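Local coordinates for odorant-binding protein 1d (Locusta migratoria, PDB 4PT1) that probably binds small hydrophobic odorants and carries them, as a secreted all-helical member of the PBP/GOBP family of insect odorant-binding proteins, at residues E17-H20 with T21-S25; E74-P78 with E79-E83; A99-T102 with A103-H107. All blocks are in the same frame, centred on the assembly; numbering follows the deposited sequence.

Contact 1. Residues E17-H20 with T21-S25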
loop_
_atom_site.group_PDB
_atom_site.type_symbol
_atom_site.label_atom_id
_atom_site.label_comp_id
_atom_site.label_asym_id
_atom_site.label_seq_id
_atom_site.Cartn_x
_atom_site.Cartn_y
_atom_site.Cartn_z
ATOM N N GLU A 17 6.465 11.924 3.035
ATOM C CA GLU A 17 7.494 12.022 2.011
ATOM C C GLU A 17 7.139 11.271 0.743
ATOM O O GLU A 17 7.183 11.841 -0.358
ATOM C CB GLU A 17 8.805 11.496 2.570
ATOM C CG GLU A 17 9.973 11.508 1.597
ATOM C CD GLU A 17 11.181 10.780 2.152
ATOM O OE1 GLU A 17 11.206 10.471 3.361
ATOM O OE2 GLU A 17 12.105 10.488 1.377
ATOM N N VAL A 18 6.786 9.999 0.899
ATOM C CA VAL A 18 6.483 9.146 -0.255
ATOM C C VAL A 18 5.157 9.547 -0.894
ATOM O O VAL A 18 5.043 9.538 -2.111
ATOM C CB VAL A 18 6.583 7.631 0.095
ATOM C CG1 VAL A 18 6.195 6.750 -1.080
ATOM C CG2 VAL A 18 8.012 7.307 0.495
ATOM N N ASP A 19 4.181 9.976 -0.096
ATOM C CA ASP A 19 2.945 10.492 -0.670
ATOM C C ASP A 19 3.212 11.749 -1.514
ATOM O O ASP A 19 2.654 11.935 -2.604
ATOM C CB ASP A 19 1.918 10.812 0.428
ATOM C CG ASP A 19 0.739 11.566 -0.104
ATOM O OD1 ASP A 19 -0.078 10.933 -0.802
ATOM O OD2 ASP A 19 0.623 12.787 0.178
ATOM N N HIS A 20 4.080 12.623 -1.011
ATOM C CA HIS A 20 4.406 13.835 -1.769
ATOM C C HIS A 20 4.934 13.502 -3.153
ATOM O O HIS A 20 4.420 14.009 -4.153
ATOM C CB HIS A 20 5.368 14.692 -0.999
ATOM C CG HIS A 20 5.731 15.954 -1.711
ATOM N ND1 HIS A 20 4.953 17.049 -1.665
ATOM C CD2 HIS A 20 6.796 16.258 -2.554
ATOM C CE1 HIS A 20 5.503 18.016 -2.416
ATOM N NE2 HIS A 20 6.637 17.541 -2.945
ATOM N N THR A 21 5.915 12.606 -3.236
ATOM C CA THR A 21 6.537 12.313 -4.525
ATOM C C THR A 21 5.557 11.540 -5.411
ATOM O O THR A 21 5.407 11.832 -6.592
ATOM C CB THR A 21 7.851 11.517 -4.374
ATOM O OG1 THR A 21 7.598 10.332 -3.654
ATOM C CG2 THR A 21 8.879 12.294 -3.596
ATOM N N CYS A 22 4.858 10.583 -4.834
ATOM C CA CYS A 22 3.976 9.734 -5.640
ATOM C C CYS A 22 2.690 10.405 -6.123
ATOM O O CYS A 22 2.196 10.115 -7.227
ATOM C CB CYS A 22 3.648 8.449 -4.899
ATOM S SG CYS A 22 5.083 7.348 -4.740
ATOM N N ARG A 23 2.121 11.264 -5.290
ATOM C CA ARG A 23 0.926 11.995 -5.700
ATOM C C ARG A 23 1.233 12.986 -6.793
ATOM O O ARG A 23 0.436 13.156 -7.710
ATOM C CB ARG A 23 0.256 12.712 -4.535
ATOM C CG ARG A 23 -0.710 11.803 -3.796
ATOM C CD ARG A 23 -1.884 12.578 -3.232
ATOM N NE ARG A 23 -1.459 13.360 -2.086
ATOM C CZ ARG A 23 -2.041 14.482 -1.685
ATOM N NH1 ARG A 23 -3.081 14.986 -2.354
ATOM N NH2 ARG A 23 -1.571 15.110 -0.617
ATOM N N SER A 24 2.378 13.644 -6.689
ATOM C CA SER A 24 2.794 14.574 -7.730
ATOM C C SER A 24 3.061 13.839 -9.045
ATOM O O SER A 24 2.675 14.336 -10.087
ATOM C CB SER A 24 3.972 15.447 -7.292
ATOM O OG SER A 24 5.211 14.784 -7.325
ATOM N N SER A 25 3.658 12.649 -8.987
ATOM C CA SER A 25 3.938 11.852 -10.217
ATOM C C SER A 25 2.673 11.329 -10.933
ATOM O O SER A 25 2.541 11.410 -12.171
ATOM C CB SER A 25 4.859 10.681 -9.845
ATOM O OG SER A 25 5.196 9.924 -10.987
#
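The guanidinium group of Arg23 meets Asp19 OD2 at its edge and in its plane, the carboxylate itself being turned 23° from it. The pair is a worked example of the i to i+4 salt bridge along an alpha-helix, here helix 15-26. The grip is side-on, through NE and one terminal nitrogen. NE of Arg23 gives its straighter bond to OD2 of Asp19 at 3.1 Å, with an N-H...O angle of 157°, and only a weak one to OD1; NH2 of Arg23 reaches the syn lone pair of Asp19 OD2 at 3.3 Å. With CG of Asp19 anti to the backbone N (chi1 170°), the carboxylate stands beside its own carbonyl carbon, where the Arg23 chain, bent at its second and third torsions, brings NE to it. OD1 of Asp19 has its stronger polar partner in the hydroxyl of Tyr50, from helix 45-57, so one carboxylate ties two helices together. Beside the bridge the backbone repeats the same spacing, Arg23 N bonding to Asp19 O at 2.8 Å. Next along the chain from Thr21, Cys22 forms the disulfide with Cys53 that joins this helix covalently to helix 45-57. Both Cys22 and Val18 are buried, and the sulfur SG of Cys22 rests 3.9 Å from CG1 of Val18.

Contact 2. Residues E74-P78 with E79-E83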
loop_
_atom_site.group_PDB
_atom_site.type_symbol
_atom_site.label_atom_id
_atom_site.label_comp_id
_atom_site.label_asym_id
_atom_site.label_seq_id
_atom_site.Cartn_x
_atom_site.Cartn_y
_atom_site.Cartn_z
ATOM N N GLU A 74 9.711 -6.891 5.086
ATOM C CA GLU A 74 10.306 -5.823 5.891
ATOM C C GLU A 74 9.378 -4.602 6.026
ATOM O O GLU A 74 9.377 -3.930 7.068
ATOM C CB GLU A 74 11.654 -5.391 5.323
ATOM C CG GLU A 74 12.770 -6.395 5.545
ATOM C CD GLU A 74 14.105 -5.879 5.035
ATOM O OE1 GLU A 74 14.581 -4.837 5.550
ATOM O OE2 GLU A 74 14.671 -6.510 4.112
ATOM N N ASN A 75 8.595 -4.323 4.985
ATOM C CA ASN A 75 7.637 -3.186 4.993
ATOM C C ASN A 75 6.464 -3.335 5.956
ATOM O O ASN A 75 5.787 -2.356 6.266
ATOM C CB ASN A 75 7.087 -2.909 3.585
ATOM C CG ASN A 75 8.122 -2.320 2.664
ATOM O OD1 ASN A 75 9.088 -1.733 3.134
ATOM N ND2 ASN A 75 7.954 -2.507 1.337
ATOM N N VAL A 76 6.192 -4.554 6.410
ATOM C CA VAL A 76 5.086 -4.761 7.374
ATOM C C VAL A 76 5.429 -4.081 8.702
ATOM O O VAL A 76 6.521 -4.297 9.218
ATOM C CB VAL A 76 4.837 -6.255 7.646
ATOM C CG1 VAL A 76 3.750 -6.432 8.703
ATOM C CG2 VAL A 76 4.486 -6.982 6.354
ATOM N N PRO A 77 4.528 -3.223 9.229
ATOM C CA PRO A 77 4.799 -2.524 10.488
ATOM C C PRO A 77 5.062 -3.514 11.600
ATOM O O PRO A 77 4.421 -4.573 11.640
ATOM C CB PRO A 77 3.497 -1.753 10.739
ATOM C CG PRO A 77 2.994 -1.469 9.381
ATOM C CD PRO A 77 3.327 -2.695 8.575
ATOM N N PRO A 78 6.003 -3.192 12.502
ATOM C CA PRO A 78 6.392 -4.176 13.520
ATOM C C PRO A 78 5.240 -4.619 14.421
ATOM O O PRO A 78 5.258 -5.748 14.912
ATOM C CB PRO A 78 7.526 -3.474 14.308
ATOM C CG PRO A 78 7.396 -2.037 13.982
ATOM C CD PRO A 78 6.779 -1.935 12.615
ATOM N N GLU A 79 4.227 -3.771 14.591
ATOM C CA GLU A 79 3.114 -4.050 15.511
ATOM C C GLU A 79 2.175 -5.127 14.991
ATOM O O GLU A 79 1.385 -5.684 15.743
ATOM C CB GLU A 79 2.326 -2.773 15.807
ATOM C CG GLU A 79 3.140 -1.713 16.543
ATOM C CD GLU A 79 4.013 -0.863 15.623
ATOM O OE1 GLU A 79 3.936 -0.993 14.376
ATOM O OE2 GLU A 79 4.793 -0.046 16.138
ATOM N N ILE A 80 2.268 -5.414 13.698
ATOM C CA ILE A 80 1.407 -6.414 13.061
ATOM C C ILE A 80 2.220 -7.389 12.211
ATOM O O ILE A 80 1.713 -7.926 11.227
ATOM C CB ILE A 80 0.292 -5.742 12.217
ATOM C CG1 ILE A 80 0.880 -4.821 11.136
ATOM C CG2 ILE A 80 -0.652 -4.962 13.109
ATOM C CD1 ILE A 80 -0.118 -4.420 10.069
ATOM N N LYS A 81 3.459 -7.655 12.616
ATOM C CA LYS A 81 4.367 -8.536 11.860
ATOM C C LYS A 81 3.749 -9.888 11.565
ATOM O O LYS A 81 3.761 -10.326 10.427
ATOM C CB LYS A 81 5.706 -8.758 12.569
ATOM C CG LYS A 81 6.781 -7.708 12.323
ATOM C CD LYS A 81 7.213 -7.570 10.865
ATOM C CE LYS A 81 8.298 -6.509 10.687
ATOM N NZ LYS A 81 8.708 -6.440 9.255
ATOM N N GLU A 82 3.186 -10.542 12.572
ATOM C CA GLU A 82 2.668 -11.893 12.367
ATOM C C GLU A 82 1.554 -11.916 11.343
ATOM O O GLU A 82 1.657 -12.605 10.338
ATOM C CB GLU A 82 2.188 -12.562 13.666
ATOM C CG GLU A 82 1.666 -13.988 13.395
ATOM C CD GLU A 82 1.139 -14.701 14.624
ATOM O OE1 GLU A 82 1.112 -14.099 15.716
ATOM O OE2 GLU A 82 0.749 -15.872 14.483
ATOM N N GLU A 83 0.502 -11.152 11.633
ATOM C CA GLU A 83 -0.700 -11.062 10.792
ATOM C C GLU A 83 -0.377 -10.519 9.398
ATOM O O GLU A 83 -0.924 -11.007 8.408
ATOM C CB GLU A 83 -1.782 -10.179 11.448
ATOM C CG GLU A 83 -2.006 -10.412 12.939
ATOM C CD GLU A 83 -1.198 -9.457 13.819
ATOM O OE1 GLU A 83 0.046 -9.533 13.809
ATOM O OE2 GLU A 83 -1.811 -8.625 14.530
HETATM O O HOH W 1 4.190 -7.999 16.008
#
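Ile80 N donates to Pro77 O at 3.1 Å, a fairly straight bond (160°) that nevertheless meets the oxygen from above its carbonyl plane; it closes the turn Pro77-Ile80, which leads into helix 81-90 with Ile80 at the N-cap position. Lys81 adds two weak bonds from its ammonium group, NZ reaching Val76 O at 3.1 Å and Glu74 O at 3.4 Å. Its stronger partner is the carbonyl of Leu73, so that NZ lies at the C-terminal end of helix 69-75. A bend at chi2 (-61°) lays the otherwise extended chain back across Pro78, where CG of Lys81 passes 3.7 Å from Pro78 CA. With Lys81 shortened to an alanine, the carbonyls of Leu73, Glu74 and Val76 would probably lose their shared donor and the flank of Pro78 its cover. A water bound to Pro78 O also accepts weakly from Lys81 N. Packing takes over beyond the polar atoms: CG1 of Ile80 lies 4.1 Å from both Val76 CG1 and Pro77 CB, and Leu117 and Val121 of helix 115-129 continue this apolar patch. Glu79 runs beside the Pro78 ring to the hydroxyl of Thr8. The ammonium of Lys81, set at the carbonyl end of helix 69-75, probably offsets the partial negative charge gathered there, though two of its bonds are weak.

Contact 3. Residues A99-T102 with A103-H107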
loop_
_atom_site.group_PDB
_atom_site.type_symbol
_atom_site.label_atom_id
_atom_site.label_comp_id
_atom_site.label_asym_id
_atom_site.label_seq_id
_atom_site.Cartn_x
_atom_site.Cartn_y
_atom_site.Cartn_z
ATOM N N ALA A 99 2.422 -3.036 -14.676
ATOM C CA ALA A 99 2.971 -2.692 -13.347
ATOM C C ALA A 99 1.963 -2.067 -12.379
ATOM O O ALA A 99 1.887 -2.499 -11.227
ATOM C CB ALA A 99 4.216 -1.825 -13.454
ATOM N N CYS A 100 1.183 -1.080 -12.828
ATOM C CA CYS A 100 0.166 -0.467 -11.973
ATOM C C CYS A 100 -0.977 -1.408 -11.545
ATOM O O CYS A 100 -1.400 -1.394 -10.385
ATOM C CB CYS A 100 -0.383 0.823 -12.600
ATOM S SG CYS A 100 0.899 2.089 -12.831
ATOM N N GLU A 101 -1.494 -2.201 -12.478
ATOM C CA GLU A 101 -2.607 -3.120 -12.167
ATOM C C GLU A 101 -2.095 -4.146 -11.148
ATOM O O GLU A 101 -2.759 -4.394 -10.152
ATOM C CB GLU A 101 -3.164 -3.778 -13.455
ATOM C CG GLU A 101 -4.465 -4.590 -13.306
ATOM C CD GLU A 101 -5.692 -3.773 -12.928
ATOM O OE1 GLU A 101 -5.679 -2.538 -13.071
ATOM O OE2 GLU A 101 -6.708 -4.370 -12.496
ATOM N N THR A 102 -0.899 -4.681 -11.394
ATOM C CA THR A 102 -0.192 -5.616 -10.469
ATOM C C THR A 102 -0.172 -5.091 -9.044
ATOM O O THR A 102 -0.607 -5.785 -8.109
ATOM C CB THR A 102 1.263 -5.882 -10.931
ATOM O OG1 THR A 102 1.253 -6.641 -12.151
ATOM C CG2 THR A 102 2.087 -6.658 -9.872
ATOM N N ALA A 103 0.313 -3.862 -8.866
ATOM C CA ALA A 103 0.305 -3.266 -7.523
ATOM C C ALA A 103 -1.112 -3.197 -6.953
ATOM O O ALA A 103 -1.344 -3.608 -5.821
ATOM C CB ALA A 103 0.937 -1.881 -7.533
ATOM N N TYR A 104 -2.068 -2.693 -7.742
ATOM C CA TYR A 104 -3.442 -2.440 -7.233
ATOM C C TYR A 104 -4.113 -3.739 -6.755
ATOM O O TYR A 104 -4.804 -3.749 -5.733
ATOM C CB TYR A 104 -4.300 -1.681 -8.279
ATOM C CG TYR A 104 -5.769 -1.475 -7.900
ATOM C CD1 TYR A 104 -6.174 -0.411 -7.085
ATOM C CD2 TYR A 104 -6.742 -2.338 -8.354
ATOM C CE1 TYR A 104 -7.518 -0.230 -6.748
ATOM C CE2 TYR A 104 -8.088 -2.178 -8.026
ATOM C CZ TYR A 104 -8.480 -1.122 -7.216
ATOM O OH TYR A 104 -9.825 -0.945 -6.878
ATOM N N GLN A 105 -3.864 -4.827 -7.472
ATOM C CA GLN A 105 -4.457 -6.112 -7.172
ATOM C C GLN A 105 -3.636 -6.965 -6.203
ATOM O O GLN A 105 -4.204 -7.869 -5.585
ATOM C CB GLN A 105 -4.670 -6.901 -8.473
ATOM C CG GLN A 105 -5.559 -6.193 -9.498
ATOM C CD GLN A 105 -7.027 -6.066 -9.096
ATOM O OE1 GLN A 105 -7.468 -6.637 -8.103
ATOM N NE2 GLN A 105 -7.785 -5.293 -9.867
ATOM N N ILE A 106 -2.323 -6.713 -6.069
ATOM C CA ILE A 106 -1.597 -7.241 -4.907
ATOM C C ILE A 106 -2.323 -6.659 -3.682
ATOM O O ILE A 106 -2.636 -7.376 -2.742
ATOM C CB ILE A 106 -0.078 -6.884 -4.898
ATOM C CG1 ILE A 106 0.718 -7.752 -5.890
ATOM C CG2 ILE A 106 0.491 -7.091 -3.489
ATOM C CD1 ILE A 106 2.153 -7.302 -6.131
ATOM N N HIS A 107 -2.651 -5.370 -3.738
ATOM C CA HIS A 107 -3.383 -4.695 -2.680
ATOM C C HIS A 107 -4.807 -5.173 -2.481
ATOM O O HIS A 107 -5.252 -5.297 -1.349
ATOM C CB HIS A 107 -3.326 -3.205 -2.880
ATOM C CG HIS A 107 -2.139 -2.577 -2.216
ATOM N ND1 HIS A 107 -2.216 -1.987 -0.999
ATOM C CD2 HIS A 107 -0.800 -2.513 -2.608
ATOM C CE1 HIS A 107 -0.989 -1.542 -0.656
ATOM N NE2 HIS A 107 -0.128 -1.874 -1.641
#
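Gln105 runs alongside Glu101, one turn further along helix 99-113. Followed outward, Gln105 begins with CB 3.6 Å from Glu101 O, the carbonyl that also accepts its backbone N at 2.9 Å. CG comes closer to the same oxygen, at 3.4 Å, and the chain then bends (chi2 -68°) to bring CD within 3.8 Å of Glu101 OE2. At the tip, NE2 donates to OE2 of Glu101 over 3.0 Å with a nearly straight N-H...O angle of 166°. The carboxylate oxygen lies close to the plane of the amide, yet the donor approaches from above the carboxylate plane, the two groups being turned 47° apart. The other oxygen of Glu101, OE1, makes a salt bridge with Lys48 of helix 45-57, which is likely to fix the rotation of the carboxylate. Round the helix, CG2 of Thr102 packs 3.8 Å from Ile106 CD1, while OG1 of Thr102 is held by the backbone N of His96. Ala103 and Tyr104 rest on helix 45-57, to which Cys100 is joined by its disulfide with Cys49. The whole is an i to i+4 pairing on a disulfide-braced helix of the insect odorant-binding fold, and the same helix supplies His107 to the pocket that holds 2-(2-methoxyethoxy)ethanol in the crystal.

Overall arrangement
The three contacts follow one another along a single all-helical chain, contact 1 on helix 15-26, contact 2 at the junction of helices 69-75 and 81-90, and contact 3 on helix 99-113. Their centres are about 23 Å apart for contacts 1 and 2, 17 Å for contacts 1 and 3, and 20 Å for contacts 2 and 3, and in each pair the nearest atoms stay about 9 Å apart. Contacts 1 and 3 share a neighbour, helix 45-57, to which each is tied by a disulfide; contacts 2 and 3 flank the middle of the molecule from opposite sides. Local bonds thus shape individual helices and a turn, while disulfides and packing assemble them around a pocket, consistent with a probable role as an odorant carrier.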